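Local coordinates for putative integron gene cassette protein (Uncultured bacterium, PDB 3FUY) that is of unknown function but is encoded by a mobile integron gene cassette from a salt-marsh bacterial community, at residues H91-R95 against P169-Y175; A131-R136 against Q152-K156. All blocks are in the same frame, centred on the assembly; numbering follows the deposited sequence.

From the N terminus the chain runs through three strands and helix 59-79 before reaching strand 91-100, where the first half of interaction 1 lies. Strand 106-116 and helix 121-138 follow. Residues 131-136 of that helix meet residues 152-156 of strand 150-160, so interaction 2 closes a short loop. The chain then leaves the sheet, and residues 169-175 return to 91-95 to close the much longer loop of interaction 1. Interaction 2 is nested inside it. The two contacts use opposite faces of one mixed sheet: H91 and R93 point to the late loop, and the end of R95 reaches it, while I92 packs on A131 and L135 from the helix side.

Interaction 1 of 2, residues H91-R95 against P169-Y175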
ATOM      1  N   HIS B  91      13.253   2.611  25.204  1.00 30.32           N
ATOM      2  CA  HIS B  91      13.027   2.928  23.797  1.00 30.30           C
ATOM      3  C   HIS B  91      11.855   3.907  23.676  1.00 31.94           C
ATOM      4  O   HIS B  91      10.811   3.722  24.317  1.00 31.45           O
ATOM      5  CB  HIS B  91      12.641   1.673  23.012  1.00 27.15           C
ATOM      6  CG  HIS B  91      13.726   0.650  22.880  1.00 34.71           C
ATOM      7  ND1 HIS B  91      14.665   0.678  21.868  1.00 31.06           N
ATOM      8  CD2 HIS B  91      13.975  -0.478  23.587  1.00 36.33           C
ATOM      9  CE1 HIS B  91      15.469  -0.364  21.983  1.00 31.71           C
ATOM     10  NE2 HIS B  91      15.068  -1.085  23.014  1.00 39.36           N
ATOM     11  N   ILE B  92      12.008   4.938  22.849  1.00 28.19           N
ATOM     12  CA  ILE B  92      10.886   5.803  22.518  1.00 26.85           C
ATOM     13  C   ILE B  92      10.607   5.600  21.041  1.00 25.38           C
ATOM     14  O   ILE B  92      11.469   5.861  20.207  1.00 26.78           O
ATOM     15  CB  ILE B  92      11.206   7.295  22.753  1.00 26.28           C
ATOM     16  CG1 ILE B  92      11.751   7.530  24.157  1.00 35.36           C
ATOM     17  CG2 ILE B  92       9.976   8.128  22.542  1.00 26.42           C
ATOM     18  CD1 ILE B  92      11.900   9.010  24.494  1.00 34.60           C
ATOM     19  N   ARG B  93       9.412   5.129  20.708  1.00 25.85           N
ATOM     20  CA  ARG B  93       9.118   4.759  19.332  1.00 24.66           C
ATOM     21  C   ARG B  93       7.871   5.455  18.829  1.00 26.17           C
ATOM     22  O   ARG B  93       6.851   5.482  19.519  1.00 25.24           O
ATOM     23  CB  ARG B  93       8.929   3.240  19.218  1.00 24.42           C
ATOM     24  CG  ARG B  93      10.067   2.425  19.811  1.00 24.43           C
ATOM     25  CD  ARG B  93      11.400   2.691  19.089  1.00 24.53           C
ATOM     26  NE  ARG B  93      11.328   2.455  17.644  1.00 23.07           N
ATOM     27  CZ  ARG B  93      12.375   2.569  16.827  1.00 27.20           C
ATOM     28  NH1 ARG B  93      13.564   2.890  17.319  1.00 27.87           N
ATOM     29  NH2 ARG B  93      12.245   2.345  15.525  1.00 26.36           N
ATOM     30  N   ILE B  94       7.931   6.018  17.624  1.00 22.48           N
ATOM     31  CA  ILE B  94       6.730   6.642  17.080  1.00 24.51           C
ATOM     32  C   ILE B  94       5.802   5.547  16.534  1.00 25.31           C
ATOM     33  O   ILE B  94       6.271   4.500  16.073  1.00 22.24           O
ATOM     34  CB  ILE B  94       7.070   7.685  16.000  1.00 22.43           C
ATOM     35  CG1 ILE B  94       5.865   8.566  15.710  1.00 22.65           C
ATOM     36  CG2 ILE B  94       7.586   7.012  14.710  1.00 23.49           C
ATOM     37  CD1 ILE B  94       6.213   9.835  14.906  1.00 24.43           C
ATOM     38  N   ARG B  95       4.491   5.766  16.603  1.00 24.47           N
ATOM     39  CA  ARG B  95       3.549   4.802  16.034  1.00 24.09           C
ATOM     40  C   ARG B  95       2.694   5.438  14.962  1.00 22.20           C
ATOM     41  O   ARG B  95       2.525   4.891  13.866  1.00 22.21           O
ATOM     42  CB  ARG B  95       2.644   4.212  17.123  1.00 25.14           C
ATOM     43  CG  ARG B  95       3.381   3.458  18.198  1.00 25.28           C
ATOM     44  CD  ARG B  95       4.255   2.331  17.630  1.00 25.06           C
ATOM     45  NE  ARG B  95       4.935   1.648  18.724  1.00 23.84           N
ATOM     46  CZ  ARG B  95       6.123   1.062  18.643  1.00 27.19           C
ATOM     47  NH1 ARG B  95       6.811   1.051  17.494  1.00 23.93           N
ATOM     48  NH2 ARG B  95       6.627   0.490  19.725  1.00 27.99           N
ATOM     49  N   PRO B 169      11.535  -3.256  18.863  1.00 29.14           N
ATOM     50  CA  PRO B 169      10.836  -2.025  19.269  1.00 27.12           C
ATOM     51  C   PRO B 169       9.691  -1.618  18.348  1.00 27.91           C
ATOM     52  O   PRO B 169       8.835  -0.852  18.791  1.00 30.64           O
ATOM     53  CB  PRO B 169      11.939  -0.959  19.208  1.00 33.60           C
ATOM     54  CG  PRO B 169      13.215  -1.712  19.333  1.00 35.48           C
ATOM     55  CD  PRO B 169      12.974  -3.029  18.654  1.00 29.07           C
ATOM     56  N   ASP B 170       9.668  -2.105  17.106  1.00 25.52           N
ATOM     57  CA  ASP B 170       8.586  -1.782  16.180  1.00 25.89           C
ATOM     58  C   ASP B 170       7.770  -3.008  15.725  1.00 25.91           C
ATOM     59  O   ASP B 170       7.230  -3.023  14.625  1.00 24.26           O
ATOM     60  CB  ASP B 170       9.131  -1.073  14.940  1.00 26.89           C
ATOM     61  CG  ASP B 170       9.529   0.370  15.194  1.00 27.17           C
ATOM     62  OD1 ASP B 170       9.285   0.901  16.300  1.00 26.23           O
ATOM     63  OD2 ASP B 170      10.114   0.971  14.260  1.00 27.67           O
ATOM     64  N   LYS B 171       7.656  -4.017  16.576  1.00 28.79           N
ATOM     65  CA  LYS B 171       6.832  -5.190  16.272  1.00 29.59           C
ATOM     66  C   LYS B 171       5.473  -4.763  15.719  1.00 27.50           C
ATOM     67  O   LYS B 171       4.914  -3.756  16.153  1.00 29.33           O
ATOM     68  CB  LYS B 171       6.638  -6.016  17.544  1.00 32.11           C
ATOM     69  CG  LYS B 171       6.282  -7.459  17.323  1.00 33.68           C
ATOM     70  CD  LYS B 171       5.832  -8.106  18.627  1.00 37.74           C
ATOM     71  CE  LYS B 171       6.865  -7.899  19.734  1.00 43.99           C
ATOM     72  NZ  LYS B 171       6.397  -8.485  21.033  1.00 48.59           N
ATOM     73  N   ASP B 172       4.941  -5.529  14.770  1.00 27.00           N
ATOM     74  CA  ASP B 172       3.699  -5.164  14.093  1.00 27.32           C
ATOM     75  C   ASP B 172       2.515  -5.000  15.043  1.00 30.70           C
ATOM     76  O   ASP B 172       1.632  -4.168  14.811  1.00 33.44           O
ATOM     77  CB  ASP B 172       3.362  -6.147  12.964  1.00 30.18           C
ATOM     78  CG  ASP B 172       3.025  -7.553  13.467  1.00 35.13           C
ATOM     79  OD1 ASP B 172       3.094  -7.812  14.695  1.00 37.33           O
ATOM     80  OD2 ASP B 172       2.687  -8.405  12.610  1.00 36.46           O
ATOM     81  N   GLU B 173       2.518  -5.783  16.114  1.00 28.63           N
ATOM     82  CA  GLU B 173       1.495  -5.727  17.160  1.00 35.72           C
ATOM     83  C   GLU B 173       1.304  -4.300  17.714  1.00 35.61           C
ATOM     84  O   GLU B 173       0.177  -3.850  17.982  1.00 34.18           O
ATOM     85  CB  GLU B 173       1.907  -6.706  18.273  1.00 38.68           C
ATOM     86  CG  GLU B 173       1.279  -6.508  19.644  1.00 46.85           C
ATOM     87  CD  GLU B 173       2.007  -7.309  20.727  1.00 52.52           C
ATOM     88  OE1 GLU B 173       2.862  -8.150  20.373  1.00 55.08           O
ATOM     89  OE2 GLU B 173       1.731  -7.103  21.931  1.00 55.95           O
ATOM     90  N   TYR B 174       2.410  -3.582  17.865  1.00 32.50           N
ATOM     91  CA  TYR B 174       2.383  -2.235  18.433  1.00 28.34           C
ATOM     92  C   TYR B 174       1.665  -1.206  17.568  1.00 28.31           C
ATOM     93  O   TYR B 174       1.489  -0.061  17.997  1.00 28.16           O
ATOM     94  CB  TYR B 174       3.798  -1.734  18.720  1.00 26.60           C
ATOM     95  CG  TYR B 174       4.623  -2.613  19.625  1.00 29.80           C
ATOM     96  CD1 TYR B 174       4.033  -3.377  20.622  1.00 35.22           C
ATOM     97  CD2 TYR B 174       6.009  -2.660  19.494  1.00 29.38           C
ATOM     98  CE1 TYR B 174       4.803  -4.178  21.457  1.00 34.94           C
ATOM     99  CE2 TYR B 174       6.787  -3.454  20.320  1.00 30.54           C
ATOM    100  CZ  TYR B 174       6.181  -4.212  21.303  1.00 35.62           C
ATOM    101  OH  TYR B 174       6.967  -4.994  22.136  1.00 33.52           O
ATOM    102  N   TYR B 175       1.267  -1.593  16.356  1.00 25.23           N
ATOM    103  CA  TYR B 175       0.595  -0.670  15.442  1.00 29.02           C
ATOM    104  C   TYR B 175      -0.883  -0.996  15.227  1.00 30.43           C
ATOM    105  O   TYR B 175      -1.570  -0.286  14.498  1.00 29.45           O
ATOM    106  CB  TYR B 175       1.317  -0.640  14.084  1.00 25.67           C
ATOM    107  CG  TYR B 175       2.702  -0.043  14.170  1.00 25.86           C
ATOM    108  CD1 TYR B 175       2.928   1.296  13.866  1.00 23.20           C
ATOM    109  CD2 TYR B 175       3.774  -0.804  14.591  1.00 24.01           C
ATOM    110  CE1 TYR B 175       4.214   1.852  13.962  1.00 23.69           C
ATOM    111  CE2 TYR B 175       5.051  -0.266  14.694  1.00 22.09           C
ATOM    112  CZ  TYR B 175       5.263   1.064  14.377  1.00 23.03           C
ATOM    113  OH  TYR B 175       6.534   1.594  14.477  1.00 25.27           O
TER
HETATM  114  O   HOH W   1       8.979   3.647  14.766  1.00 24.21           O
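R95 reaches across to the loop at 169-175 and lays its guanidinium between two side chains. CB of Y174 sits over one face and CB of R93 over the other. The chain of R95 bends at chi2 (-56°), and its CD lies over the face of the Y175 ring, 3.8 Å from the centroid, in a CH-pi contact. The edge of the guanidinium is used for polar bonds. NH2 of R95 gives a hydrogen bond of 2.7 Å to O of P169, close to the guanidinium plane. NH1 of R95 meets OD1 of D170 at 2.8 Å in a salt bridge. It also makes a weak bond of 3.1 Å to OH of Y175, which has a further partner in the F45 carbonyl. R95 NE pairs with D112 on the next strand.

D170 is shared with R93, which grips it side-on. NE of R93 meets OD1 of D170 at 2.9 Å, and R93 NH2 meets D170 OD2 at 2.8 Å. The guanidinium and carboxylate planes are 58° apart for R93 and 78° for R95. The two arginines approach OD1 from opposite faces of the carboxylate. D170 is likely to offset part of the positive charge of both arginines, and D112 adds a second acid for R95. A water within hydrogen-bonding distance of D170 OD2 and I94 O adds to the buried polar group.

Two residues before R93, CG of P169 lies over the H91 ring, 3.9 Å from its centroid, and P169 CB packs on CD of R93. On the far side of the loop, D172 bonds to S33 of the second subunit. The arrangement is a buried salt-bridge network, with alternate residues of a strand holding the loop that follows the last strand against one face of the sheet.

Interaction 2 of 2, residues A131-R136 against Q152-K156; sequences AKEKLR and QFEMK
F153 stands up from strand 150-160 and packs against L135, K132 and R136 of helix 121-138. Its CB bond points toward the helix. CG lies between the backbone N and the carbonyl carbon (chi1 73°), and this turns the ring under the last turns of the helix. Along one side of the ring, CD1 of F153 is 4.1 Å from CD1 of L135, and CE1 of F153 is 3.8 Å from that same methyl. At the tip, F153 CZ is 4.0 Å from O of K132, which already takes the helix bond from R136 N. On the other side, CE2 of F153 has CG of R136 at its edge, 3.9 Å away. L135 CB covers one ring face, 4.2 Å from the centroid, in a CH-pi contact. Replacing F153 by an alanine would probably open a gap beneath L135 and leave CG of R136 without its aromatic neighbour.

Two residues on, the selenomethionine M155 carries the packing along the helix. Its SE lies 4.2 Å from CB of A131 and 4.1 Å from CG of K132. K132 NZ turns away to pair with E129. The axes of the segments 131-136 and 152-156 run nearly antiparallel, at 155°, within the beta-alpha-beta unit of 106-116, 121-138 and 150-160. The contact across them is apolar, so it rests on shape and on burial of hydrocarbon surface, with K132 and R136 contributing their CG methylenes.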
ATOM      1  N   ALA B 131      11.694  11.100  29.235  1.00 36.07           N
ATOM      2  CA  ALA B 131      11.152  10.931  27.889  1.00 35.70           C
ATOM      3  C   ALA B 131      10.124  12.015  27.547  1.00 33.57           C
ATOM      4  O   ALA B 131      10.182  12.614  26.475  1.00 30.89           O
ATOM      5  CB  ALA B 131      10.559   9.518  27.711  1.00 29.79           C
ATOM      6  N   LYS B 132       9.204  12.301  28.468  1.00 34.84           N
ATOM      7  CA  LYS B 132       8.184  13.318  28.207  1.00 33.63           C
ATOM      8  C   LYS B 132       8.814  14.698  27.985  1.00 33.48           C
ATOM      9  O   LYS B 132       8.384  15.472  27.125  1.00 30.94           O
ATOM     10  CB  LYS B 132       7.149  13.378  29.336  1.00 35.68           C
ATOM     11  CG  LYS B 132       6.229  12.176  29.402  1.00 40.74           C
ATOM     12  CD  LYS B 132       4.994  12.441  30.276  1.00 43.45           C
ATOM     13  CE  LYS B 132       5.359  12.713  31.724  1.00 48.92           C
ATOM     14  NZ  LYS B 132       4.139  12.879  32.585  1.00 53.76           N
ATOM     15  N   GLU B 133       9.833  14.996  28.777  1.00 31.25           N
ATOM     16  CA  GLU B 133      10.594  16.227  28.634  1.00 35.95           C
ATOM     17  C   GLU B 133      11.224  16.293  27.238  1.00 33.91           C
ATOM     18  O   GLU B 133      11.038  17.262  26.517  1.00 28.45           O
ATOM     19  CB  GLU B 133      11.674  16.271  29.715  1.00 38.91           C
ATOM     20  CG  GLU B 133      12.546  17.510  29.740  1.00 48.19           C
ATOM     21  CD  GLU B 133      13.682  17.383  30.756  1.00 54.80           C
ATOM     22  OE1 GLU B 133      13.458  16.796  31.843  1.00 54.05           O
ATOM     23  OE2 GLU B 133      14.801  17.861  30.459  1.00 60.94           O
ATOM     24  N   LYS B 134      11.960  15.254  26.853  1.00 30.11           N
ATOM     25  CA  LYS B 134      12.597  15.251  25.538  1.00 32.71           C
ATOM     26  C   LYS B 134      11.577  15.385  24.415  1.00 29.29           C
ATOM     27  O   LYS B 134      11.819  16.088  23.441  1.00 29.18           O
ATOM     28  CB  LYS B 134      13.449  13.995  25.331  1.00 34.77           C
ATOM     29  CG  LYS B 134      14.539  13.801  26.384  1.00 37.66           C
ATOM     30  CD  LYS B 134      15.507  14.971  26.402  1.00 44.14           C
ATOM     31  CE  LYS B 134      16.665  14.721  27.371  1.00 49.81           C
ATOM     32  NZ  LYS B 134      17.601  15.878  27.420  1.00 57.06           N
ATOM     33  N   LEU B 135      10.430  14.729  24.564  1.00 26.23           N
ATOM     34  CA  LEU B 135       9.410  14.754  23.519  1.00 28.66           C
ATOM     35  C   LEU B 135       8.702  16.099  23.418  1.00 27.95           C
ATOM     36  O   LEU B 135       8.363  16.547  22.324  1.00 25.55           O
ATOM     37  CB  LEU B 135       8.382  13.625  23.721  1.00 25.60           C
ATOM     38  CG  LEU B 135       8.851  12.210  23.375  1.00 24.41           C
ATOM     39  CD1 LEU B 135       7.860  11.219  23.944  1.00 31.45           C
ATOM     40  CD2 LEU B 135       9.003  12.024  21.858  1.00 19.80           C
ATOM     41  N   ARG B 136       8.464  16.742  24.555  1.00 24.78           N
ATOM     42  CA  ARG B 136       7.836  18.048  24.520  1.00 30.11           C
ATOM     43  C   ARG B 136       8.705  18.986  23.704  1.00 26.85           C
ATOM     44  O   ARG B 136       8.196  19.761  22.900  1.00 25.96           O
ATOM     45  CB  ARG B 136       7.590  18.600  25.938  1.00 28.94           C
ATOM     46  CG  ARG B 136       6.231  18.179  26.512  1.00 32.34           C
ATOM     47  CD  ARG B 136       5.931  18.893  27.845  1.00 37.60           C
ATOM     48  NE  ARG B 136       6.983  18.627  28.821  1.00 44.00           N
ATOM     49  CZ  ARG B 136       6.914  17.694  29.768  1.00 47.07           C
ATOM     50  NH1 ARG B 136       5.824  16.940  29.890  1.00 43.31           N
ATOM     51  NH2 ARG B 136       7.934  17.523  30.602  1.00 41.27           N
ATOM     52  N   GLN B 152       0.584  17.782  19.795  1.00 25.37           N
ATOM     53  CA  GLN B 152       0.454  17.168  21.108  1.00 26.26           C
ATOM     54  C   GLN B 152       0.886  15.721  20.973  1.00 29.52           C
ATOM     55  O   GLN B 152       0.958  15.187  19.854  1.00 26.24           O
ATOM     56  CB  GLN B 152      -1.002  17.212  21.581  1.00 28.62           C
ATOM     57  CG  GLN B 152      -1.626  18.601  21.592  1.00 32.50           C
ATOM     58  CD  GLN B 152      -0.980  19.547  22.585  1.00 34.35           C
ATOM     59  OE1 GLN B 152      -0.410  19.127  23.599  1.00 39.11           O
ATOM     60  NE2 GLN B 152      -1.075  20.842  22.306  1.00 38.60           N
ATOM     61  N   PHE B 153       1.154  15.054  22.090  1.00 28.04           N
ATOM     62  CA  PHE B 153       1.447  13.626  21.997  1.00 28.41           C
ATOM     63  C   PHE B 153       0.761  12.797  23.079  1.00 30.11           C
ATOM     64  O   PHE B 153       0.313  13.325  24.099  1.00 25.90           O
ATOM     65  CB  PHE B 153       2.959  13.352  21.980  1.00 28.39           C
ATOM     66  CG  PHE B 153       3.634  13.553  23.303  1.00 28.59           C
ATOM     67  CD1 PHE B 153       3.976  12.473  24.094  1.00 31.46           C
ATOM     68  CD2 PHE B 153       3.941  14.821  23.752  1.00 29.86           C
ATOM     69  CE1 PHE B 153       4.602  12.664  25.324  1.00 32.75           C
ATOM     70  CE2 PHE B 153       4.570  15.017  24.977  1.00 31.11           C
ATOM     71  CZ  PHE B 153       4.903  13.938  25.766  1.00 29.50           C
ATOM     72  N   GLU B 154       0.669  11.497  22.827  1.00 24.72           N
ATOM     73  CA  GLU B 154       0.230  10.529  23.826  1.00 33.22           C
ATOM     74  C   GLU B 154       1.270   9.436  23.894  1.00 28.87           C
ATOM     75  O   GLU B 154       1.718   8.915  22.855  1.00 28.04           O
ATOM     76  CB  GLU B 154      -1.122   9.906  23.462  1.00 32.15           C
ATOM     77  CG  GLU B 154      -2.334  10.744  23.803  1.00 38.79           C
ATOM     78  CD  GLU B 154      -3.629   9.955  23.663  1.00 40.89           C
ATOM     79  OE1 GLU B 154      -3.565   8.704  23.686  1.00 40.99           O
ATOM     80  OE2 GLU B 154      -4.706  10.581  23.520  1.00 43.04           O
HETATM   81  N   MSE B 155       1.633   9.066  25.115  1.00 30.16           N
HETATM   82  CA  MSE B 155       2.660   8.072  25.342  1.00 31.88           C
HETATM   83  C   MSE B 155       2.114   6.815  26.025  1.00 35.88           C
HETATM   84  O   MSE B 155       1.667   6.852  27.173  1.00 35.71           O
HETATM   85  CB  MSE B 155       3.765   8.681  26.191  1.00 29.35           C
HETATM   86  CG  MSE B 155       4.891   7.729  26.503  1.00 32.29           C
HETATM   87 SE   MSE B 155       6.413   8.723  27.242  0.71 42.19          SE
HETATM   88  CE  MSE B 155       6.049  10.401  26.392  1.00 40.91           C
ATOM     89  N   LYS B 156       2.152   5.704  25.304  1.00 30.77           N
ATOM     90  CA  LYS B 156       1.763   4.414  25.849  1.00 30.75           C
ATOM     91  C   LYS B 156       2.987   3.783  26.500  1.00 34.70           C
ATOM     92  O   LYS B 156       4.104   3.886  25.975  1.00 34.33           O
ATOM     93  CB  LYS B 156       1.222   3.516  24.721  1.00 32.82           C
ATOM     94  CG  LYS B 156       0.647   2.205  25.192  1.00 34.99           C
ATOM     95  CD  LYS B 156       0.184   1.326  24.040  1.00 33.56           C
ATOM     96  CE  LYS B 156      -0.977   1.943  23.299  1.00 36.66           C
ATOM     97  NZ  LYS B 156      -1.299   1.153  22.074  1.00 37.22           N
TER